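Local coordinates for protein D-alanyl-D-alanine carboxypeptidase (Enterococcus faecalis V583, PDB 5ZHF) that cleaves the C-terminal D-alanine from peptidoglycan-derived pentapeptides as a zinc-dependent D,D-carboxypeptidase, probably contributing to vancomycin resistance, at residues L164-Y177 and H193-H207. Sequence-based numbering, arbitrary orientation.
Sequences LDENSYRFGFIRRY and HYRYVGIEAATKIYH. With ZN (zinc ion), chain C.
Y169 and Y206 meet through unlike first torsions: the Y169 ring sits between its own backbone N and carbonyl carbon (chi1 71°), while that of Y206 is swung anti to its backbone N. The rings thereby form an offset stack, centroids 4.1 Å apart and planes only 10° from parallel. T203 OG1 lies at the Y169 edge, in its plane, and a water joins the Y206 hydroxyl to D165 OD2.

Inward from this stack, strands 173-175 and 193-196 pair antiparallel. I174 N gives a bond of 2.9 Å to R195 O, and I174 O accepts from R195 N in return. Just before strand 173-175, the carbonyl of G172 takes two donors from the turn after strand 193-196, V197 N at 2.9 Å nearly along the C=O axis and G198 N on a lone pair, pinning the turn whose G198 is the N-cap of helix 199-207. The backbone angles of G172 call for glycine, and Y196 and G198 press close to it.

One face of the pairing carries F173, R175, Y194 and Y196. Y196 turns its ring edge to the face of F173, whereas the Y194 ring runs under R175, whose CA stands 3.9 Å from the ring centroid, and has S168 OG at its edge. On the other face I174 CG2 packs 3.7 Å from A202 CB, and CD1 reaches I205, seating the helix against the strand.

Towards the active site, Y177 CE2 lies over one face of the H193 imidazole, 3.5 Å from its CD2. H193 ND1 binds zinc at 2.0 Å, alongside H140 and D147, and its NE2 is hydrogen-bonded to E139, a second-shell carboxylate that would fix the ring's rotation. The example illustrates how backbone pairing and a second-shell carboxylate can together position a metal ligand: an edge strand flanks the inner strand bearing the last ligand of the His-Asp-His zinc site characteristic of M15 peptidases.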
loop_
_atom_site.group_PDB
_atom_site.type_symbol
_atom_site.label_atom_id
_atom_site.label_comp_id
_atom_site.label_asym_id
_atom_site.label_seq_id
_atom_site.Cartn_x
_atom_site.Cartn_y
_atom_site.Cartn_z
ATOM N N LEU A 164 -12.502 -3.737 1.433
ATOM C CA LEU A 164 -11.272 -3.382 2.150
ATOM C C LEU A 164 -11.459 -2.057 2.915
ATOM O O LEU A 164 -11.039 -1.931 4.099
ATOM C CB LEU A 164 -10.116 -3.260 1.174
ATOM C CG LEU A 164 -9.642 -4.587 0.609
ATOM C CD1 LEU A 164 -8.755 -4.362 -0.596
ATOM C CD2 LEU A 164 -8.953 -5.463 1.655
ATOM N N ASP A 165 -12.047 -1.076 2.243
ATOM C CA ASP A 165 -12.267 0.246 2.849
ATOM C C ASP A 165 -13.009 0.107 4.163
ATOM O O ASP A 165 -12.664 0.758 5.166
ATOM C CB ASP A 165 -13.031 1.179 1.885
ATOM C CG ASP A 165 -13.340 2.548 2.511
ATOM O OD1 ASP A 165 -12.410 3.384 2.622
ATOM O OD2 ASP A 165 -14.505 2.765 2.910
ATOM N N GLU A 166 -14.033 -0.737 4.162
ATOM C CA GLU A 166 -14.943 -0.884 5.299
ATOM C C GLU A 166 -14.463 -1.868 6.369
ATOM O O GLU A 166 -14.976 -1.856 7.496
ATOM C CB GLU A 166 -16.334 -1.277 4.760
ATOM C CG GLU A 166 -16.924 -0.180 3.880
ATOM C CD GLU A 166 -18.155 -0.595 3.072
ATOM O OE1 GLU A 166 -18.620 -1.713 3.219
ATOM O OE2 GLU A 166 -18.631 0.225 2.256
ATOM N N ASN A 167 -13.489 -2.728 6.043
ATOM C CA ASN A 167 -13.082 -3.830 6.940
ATOM C C ASN A 167 -11.599 -3.974 7.309
ATOM O O ASN A 167 -11.277 -4.694 8.259
ATOM C CB ASN A 167 -13.523 -5.166 6.348
ATOM C CG ASN A 167 -15.023 -5.308 6.289
ATOM O OD1 ASN A 167 -15.648 -5.683 7.284
ATOM N ND2 ASN A 167 -15.606 -5.004 5.138
ATOM N N SER A 168 -10.693 -3.396 6.525
ATOM C CA SER A 168 -9.290 -3.734 6.641
ATOM C C SER A 168 -8.705 -3.436 8.021
ATOM O O SER A 168 -7.786 -4.133 8.473
ATOM C CB SER A 168 -8.455 -2.996 5.614
ATOM O OG SER A 168 -8.447 -1.591 5.841
ATOM N N TYR A 169 -9.215 -2.372 8.635
ATOM C CA TYR A 169 -8.679 -1.899 9.931
ATOM C C TYR A 169 -8.831 -2.922 11.043
ATOM O O TYR A 169 -8.012 -2.988 11.943
ATOM C CB TYR A 169 -9.329 -0.564 10.345
ATOM C CG TYR A 169 -10.769 -0.704 10.751
ATOM C CD1 TYR A 169 -11.788 -0.658 9.803
ATOM C CD2 TYR A 169 -11.126 -0.912 12.094
ATOM C CE1 TYR A 169 -13.117 -0.804 10.170
ATOM C CE2 TYR A 169 -12.453 -1.049 12.470
ATOM C CZ TYR A 169 -13.449 -1.003 11.507
ATOM O OH TYR A 169 -14.806 -1.154 11.845
ATOM N N ARG A 170 -9.859 -3.761 10.950
ATOM C CA ARG A 170 -10.069 -4.833 11.915
ATOM C C ARG A 170 -8.910 -5.857 11.956
ATOM O O ARG A 170 -8.763 -6.598 12.928
ATOM C CB ARG A 170 -11.423 -5.525 11.634
ATOM C CG ARG A 170 -12.623 -4.593 11.758
ATOM C CD ARG A 170 -13.969 -5.310 11.801
ATOM N NE ARG A 170 -14.280 -5.973 10.532
ATOM C CZ ARG A 170 -14.259 -7.287 10.294
ATOM N NH1 ARG A 170 -13.934 -8.156 11.243
ATOM N NH2 ARG A 170 -14.578 -7.749 9.077
ATOM N N PHE A 171 -8.089 -5.880 10.901
ATOM C CA PHE A 171 -6.940 -6.770 10.748
ATOM C C PHE A 171 -5.615 -6.029 10.737
ATOM O O PHE A 171 -4.569 -6.626 10.476
ATOM C CB PHE A 171 -7.114 -7.593 9.474
ATOM C CG PHE A 171 -8.450 -8.231 9.404
ATOM C CD1 PHE A 171 -8.691 -9.413 10.078
ATOM C CD2 PHE A 171 -9.490 -7.615 8.730
ATOM C CE1 PHE A 171 -9.965 -9.990 10.074
ATOM C CE2 PHE A 171 -10.753 -8.187 8.721
ATOM C CZ PHE A 171 -10.981 -9.386 9.377
ATOM N N GLY A 172 -5.654 -4.741 11.078
ATOM C CA GLY A 172 -4.448 -3.954 11.220
ATOM C C GLY A 172 -3.973 -3.248 9.961
ATOM O O GLY A 172 -2.865 -2.746 9.934
ATOM N N PHE A 173 -4.781 -3.239 8.895
ATOM C CA PHE A 173 -4.384 -2.592 7.658
ATOM C C PHE A 173 -5.210 -1.328 7.403
ATOM O O PHE A 173 -6.410 -1.296 7.675
ATOM C CB PHE A 173 -4.587 -3.543 6.460
ATOM C CG PHE A 173 -3.675 -4.718 6.449
ATOM C CD1 PHE A 173 -3.976 -5.850 7.183
ATOM C CD2 PHE A 173 -2.515 -4.716 5.673
ATOM C CE1 PHE A 173 -3.134 -6.949 7.148
ATOM C CE2 PHE A 173 -1.658 -5.810 5.638
ATOM C CZ PHE A 173 -1.983 -6.929 6.378
ATOM N N ILE A 174 -4.569 -0.308 6.856
ATOM C CA ILE A 174 -5.236 0.934 6.476
ATOM C C ILE A 174 -5.180 1.181 4.975
ATOM O O ILE A 174 -4.213 0.784 4.279
ATOM C CB ILE A 174 -4.676 2.166 7.232
ATOM C CG1 ILE A 174 -3.170 2.371 6.949
ATOM C CG2 ILE A 174 -4.911 1.987 8.716
ATOM C CD1 ILE A 174 -2.550 3.574 7.655
ATOM N N ARG A 175 -6.237 1.846 4.493
ATOM C CA ARG A 175 -6.284 2.386 3.148
ATOM C C ARG A 175 -5.336 3.576 3.158
ATOM O O ARG A 175 -5.673 4.666 3.641
ATOM C CB ARG A 175 -7.717 2.795 2.784
ATOM C CG ARG A 175 -7.870 3.257 1.355
ATOM C CD ARG A 175 -9.276 3.745 1.112
ATOM N NE ARG A 175 -9.461 4.213 -0.263
ATOM C CZ ARG A 175 -10.652 4.454 -0.818
ATOM N NH1 ARG A 175 -11.778 4.240 -0.145
ATOM N NH2 ARG A 175 -10.719 4.874 -2.070
ATOM N N ARG A 176 -4.123 3.329 2.689
ATOM C CA ARG A 176 -3.004 4.224 2.962
ATOM C C ARG A 176 -3.123 5.585 2.292
ATOM O O ARG A 176 -2.631 6.588 2.835
ATOM C CB ARG A 176 -1.726 3.570 2.486
ATOM C CG ARG A 176 -0.458 4.351 2.742
ATOM C CD ARG A 176 -0.240 4.579 4.210
ATOM N NE ARG A 176 0.993 5.309 4.456
ATOM C CZ ARG A 176 1.124 6.638 4.454
ATOM N NH1 ARG A 176 0.105 7.438 4.121
ATOM N NH2 ARG A 176 2.306 7.169 4.755
ATOM N N TYR A 177 -3.704 5.597 1.099
ATOM C CA TYR A 177 -3.745 6.792 0.246
ATOM C C TYR A 177 -5.192 7.126 -0.126
ATOM O O TYR A 177 -5.602 6.933 -1.267
ATOM C CB TYR A 177 -2.892 6.581 -0.991
ATOM C CG TYR A 177 -1.449 6.198 -0.712
ATOM C CD1 TYR A 177 -0.623 7.011 0.084
ATOM C CD2 TYR A 177 -0.907 5.010 -1.216
ATOM C CE1 TYR A 177 0.697 6.671 0.323
ATOM C CE2 TYR A 177 0.422 4.663 -0.973
ATOM C CZ TYR A 177 1.215 5.482 -0.187
ATOM O OH TYR A 177 2.543 5.129 0.046
ATOM N N HIS A 193 -4.041 -0.085 -2.390
ATOM C CA HIS A 193 -2.779 -0.088 -1.607
ATOM C C HIS A 193 -3.080 -0.022 -0.092
ATOM O O HIS A 193 -3.534 1.007 0.415
ATOM C CB HIS A 193 -1.865 1.049 -2.037
ATOM C CG HIS A 193 -0.559 1.083 -1.313
ATOM N ND1 HIS A 193 0.643 0.766 -1.911
ATOM C CD2 HIS A 193 -0.272 1.397 -0.028
ATOM C CE1 HIS A 193 1.615 0.907 -1.026
ATOM N NE2 HIS A 193 1.088 1.310 0.119
ATOM N N TYR A 194 -2.831 -1.142 0.592
ATOM C CA TYR A 194 -3.082 -1.323 2.025
ATOM C C TYR A 194 -1.769 -1.524 2.800
ATOM O O TYR A 194 -0.872 -2.257 2.360
ATOM C CB TYR A 194 -4.115 -2.446 2.266
ATOM C CG TYR A 194 -5.490 -1.864 2.040
ATOM C CD1 TYR A 194 -5.971 -1.626 0.754
ATOM C CD2 TYR A 194 -6.268 -1.422 3.118
ATOM C CE1 TYR A 194 -7.218 -1.016 0.553
ATOM C CE2 TYR A 194 -7.491 -0.810 2.929
ATOM C CZ TYR A 194 -7.963 -0.580 1.646
ATOM O OH TYR A 194 -9.174 0.060 1.521
ATOM N N ARG A 195 -1.675 -0.834 3.944
ATOM C CA ARG A 195 -0.451 -0.772 4.772
ATOM C C ARG A 195 -0.772 -1.338 6.133
ATOM O O ARG A 195 -1.773 -0.948 6.750
ATOM C CB ARG A 195 0.007 0.686 4.898
ATOM C CG ARG A 195 0.974 1.015 6.030
ATOM C CD ARG A 195 2.295 0.268 5.948
ATOM N NE ARG A 195 2.960 0.415 7.237
ATOM C CZ ARG A 195 3.766 1.393 7.598
ATOM N NH1 ARG A 195 4.147 2.340 6.743
ATOM N NH2 ARG A 195 4.250 1.389 8.847
ATOM N N TYR A 196 0.066 -2.260 6.602
ATOM C CA TYR A 196 -0.075 -2.782 7.945
ATOM C C TYR A 196 0.529 -1.797 8.956
ATOM O O TYR A 196 1.720 -1.472 8.876
ATOM C CB TYR A 196 0.633 -4.112 8.109
ATOM C CG TYR A 196 0.401 -4.700 9.486
ATOM C CD1 TYR A 196 -0.803 -5.320 9.806
ATOM C CD2 TYR A 196 1.372 -4.572 10.493
ATOM C CE1 TYR A 196 -1.026 -5.853 11.070
ATOM C CE2 TYR A 196 1.158 -5.102 11.761
ATOM C CZ TYR A 196 -0.025 -5.730 12.050
ATOM O OH TYR A 196 -0.240 -6.278 13.299
ATOM N N VAL A 197 -0.309 -1.371 9.896
ATOM C CA VAL A 197 0.142 -0.608 11.080
ATOM C C VAL A 197 -0.200 -1.259 12.427
ATOM O O VAL A 197 0.231 -0.750 13.493
ATOM C CB VAL A 197 -0.426 0.811 11.033
ATOM C CG1 VAL A 197 0.176 1.572 9.875
ATOM C CG2 VAL A 197 -1.948 0.811 10.991
ATOM N N GLY A 198 -0.989 -2.340 12.413
ATOM C CA GLY A 198 -1.491 -2.991 13.622
ATOM C C GLY A 198 -2.887 -2.546 13.933
ATOM O O GLY A 198 -3.321 -1.463 13.531
ATOM N N ILE A 199 -3.608 -3.390 14.657
ATOM C CA ILE A 199 -5.029 -3.210 14.885
ATOM C C ILE A 199 -5.318 -1.935 15.684
ATOM O O ILE A 199 -6.221 -1.196 15.341
ATOM C CB ILE A 199 -5.648 -4.474 15.533
ATOM C CG1 ILE A 199 -5.622 -5.638 14.513
ATOM C CG2 ILE A 199 -7.080 -4.232 15.978
ATOM C CD1 ILE A 199 -5.832 -7.023 15.078
ATOM N N GLU A 200 -4.510 -1.669 16.712
ATOM C CA GLU A 200 -4.718 -0.480 17.574
ATOM C C GLU A 200 -4.704 0.816 16.767
ATOM O O GLU A 200 -5.659 1.585 16.790
ATOM C CB GLU A 200 -3.643 -0.430 18.664
ATOM C CG GLU A 200 -3.814 0.677 19.692
ATOM C CD GLU A 200 -2.777 0.574 20.801
ATOM O OE1 GLU A 200 -1.843 1.402 20.822
ATOM O OE2 GLU A 200 -2.881 -0.352 21.634
ATOM N N ALA A 201 -3.626 1.030 16.023
ATOM C CA ALA A 201 -3.489 2.241 15.237
ATOM C C ALA A 201 -4.491 2.266 14.081
ATOM O O ALA A 201 -5.076 3.303 13.778
ATOM C CB ALA A 201 -2.074 2.384 14.699
ATOM N N ALA A 202 -4.677 1.129 13.412
ATOM C CA ALA A 202 -5.572 1.109 12.248
ATOM C C ALA A 202 -6.996 1.505 12.610
ATOM O O ALA A 202 -7.654 2.231 11.875
ATOM C CB ALA A 202 -5.577 -0.268 11.592
ATOM N N THR A 203 -7.443 1.037 13.759
ATOM C CA THR A 203 -8.792 1.286 14.206
ATOM C C THR A 203 -8.989 2.762 14.525
ATOM O O THR A 203 -10.011 3.339 14.163
ATOM C CB THR A 203 -9.138 0.403 15.413
ATOM O OG1 THR A 203 -8.937 -0.988 15.078
ATOM C CG2 THR A 203 -10.575 0.648 15.864
ATOM N N LYS A 204 -8.000 3.372 15.181
ATOM C CA LYS A 204 -8.044 4.810 15.466
ATOM C C LYS A 204 -8.001 5.626 14.187
ATOM O O LYS A 204 -8.775 6.566 14.007
ATOM C CB LYS A 204 -6.888 5.220 16.386
ATOM C CG LYS A 204 -6.993 4.649 17.792
ATOM C CD LYS A 204 -5.808 5.036 18.676
ATOM C CE LYS A 204 -6.108 4.747 20.143
ATOM N NZ LYS A 204 -4.869 4.576 20.957
ATOM N N ILE A 205 -7.106 5.254 13.273
ATOM C CA ILE A 205 -6.999 5.951 11.984
ATOM C C ILE A 205 -8.332 5.905 11.229
ATOM O O ILE A 205 -8.788 6.911 10.666
ATOM C CB ILE A 205 -5.814 5.385 11.154
ATOM C CG1 ILE A 205 -4.493 5.838 11.793
ATOM C CG2 ILE A 205 -5.872 5.848 9.704
ATOM C CD1 ILE A 205 -3.267 5.075 11.351
ATOM N N TYR A 206 -8.955 4.738 11.226
ATOM C CA TYR A 206 -10.203 4.545 10.529
ATOM C C TYR A 206 -11.325 5.368 11.160
ATOM O O TYR A 206 -12.020 6.080 10.455
ATOM C CB TYR A 206 -10.584 3.075 10.518
ATOM C CG TYR A 206 -11.921 2.849 9.855
ATOM C CD1 TYR A 206 -12.026 2.793 8.467
ATOM C CD2 TYR A 206 -13.085 2.709 10.612
ATOM C CE1 TYR A 206 -13.248 2.589 7.856
ATOM C CE2 TYR A 206 -14.319 2.507 10.006
ATOM C CZ TYR A 206 -14.388 2.442 8.629
ATOM O OH TYR A 206 -15.598 2.249 8.002
ATOM N N HIS A 207 -11.485 5.261 12.472
ATOM C CA HIS A 207 -12.562 5.987 13.172
ATOM C C HIS A 207 -12.419 7.503 13.082
ATOM O O HIS A 207 -13.418 8.206 12.987
ATOM C CB HIS A 207 -12.697 5.518 14.625
ATOM C CG HIS A 207 -13.333 4.163 14.762
ATOM N ND1 HIS A 207 -14.491 3.811 14.094
ATOM C CD2 HIS A 207 -12.979 3.076 15.490
ATOM C CE1 HIS A 207 -14.813 2.563 14.396
ATOM N NE2 HIS A 207 -13.914 2.095 15.244
HETATM ZN ZN ZN C . 0.996 -0.123 -3.668
HETATM O O HOH W 1 -15.629 3.057 5.356
HETATM O O HOH W 2 -4.720 3.421 -0.388
HETATM O O HOH W 3 0.619 1.297 -5.329
#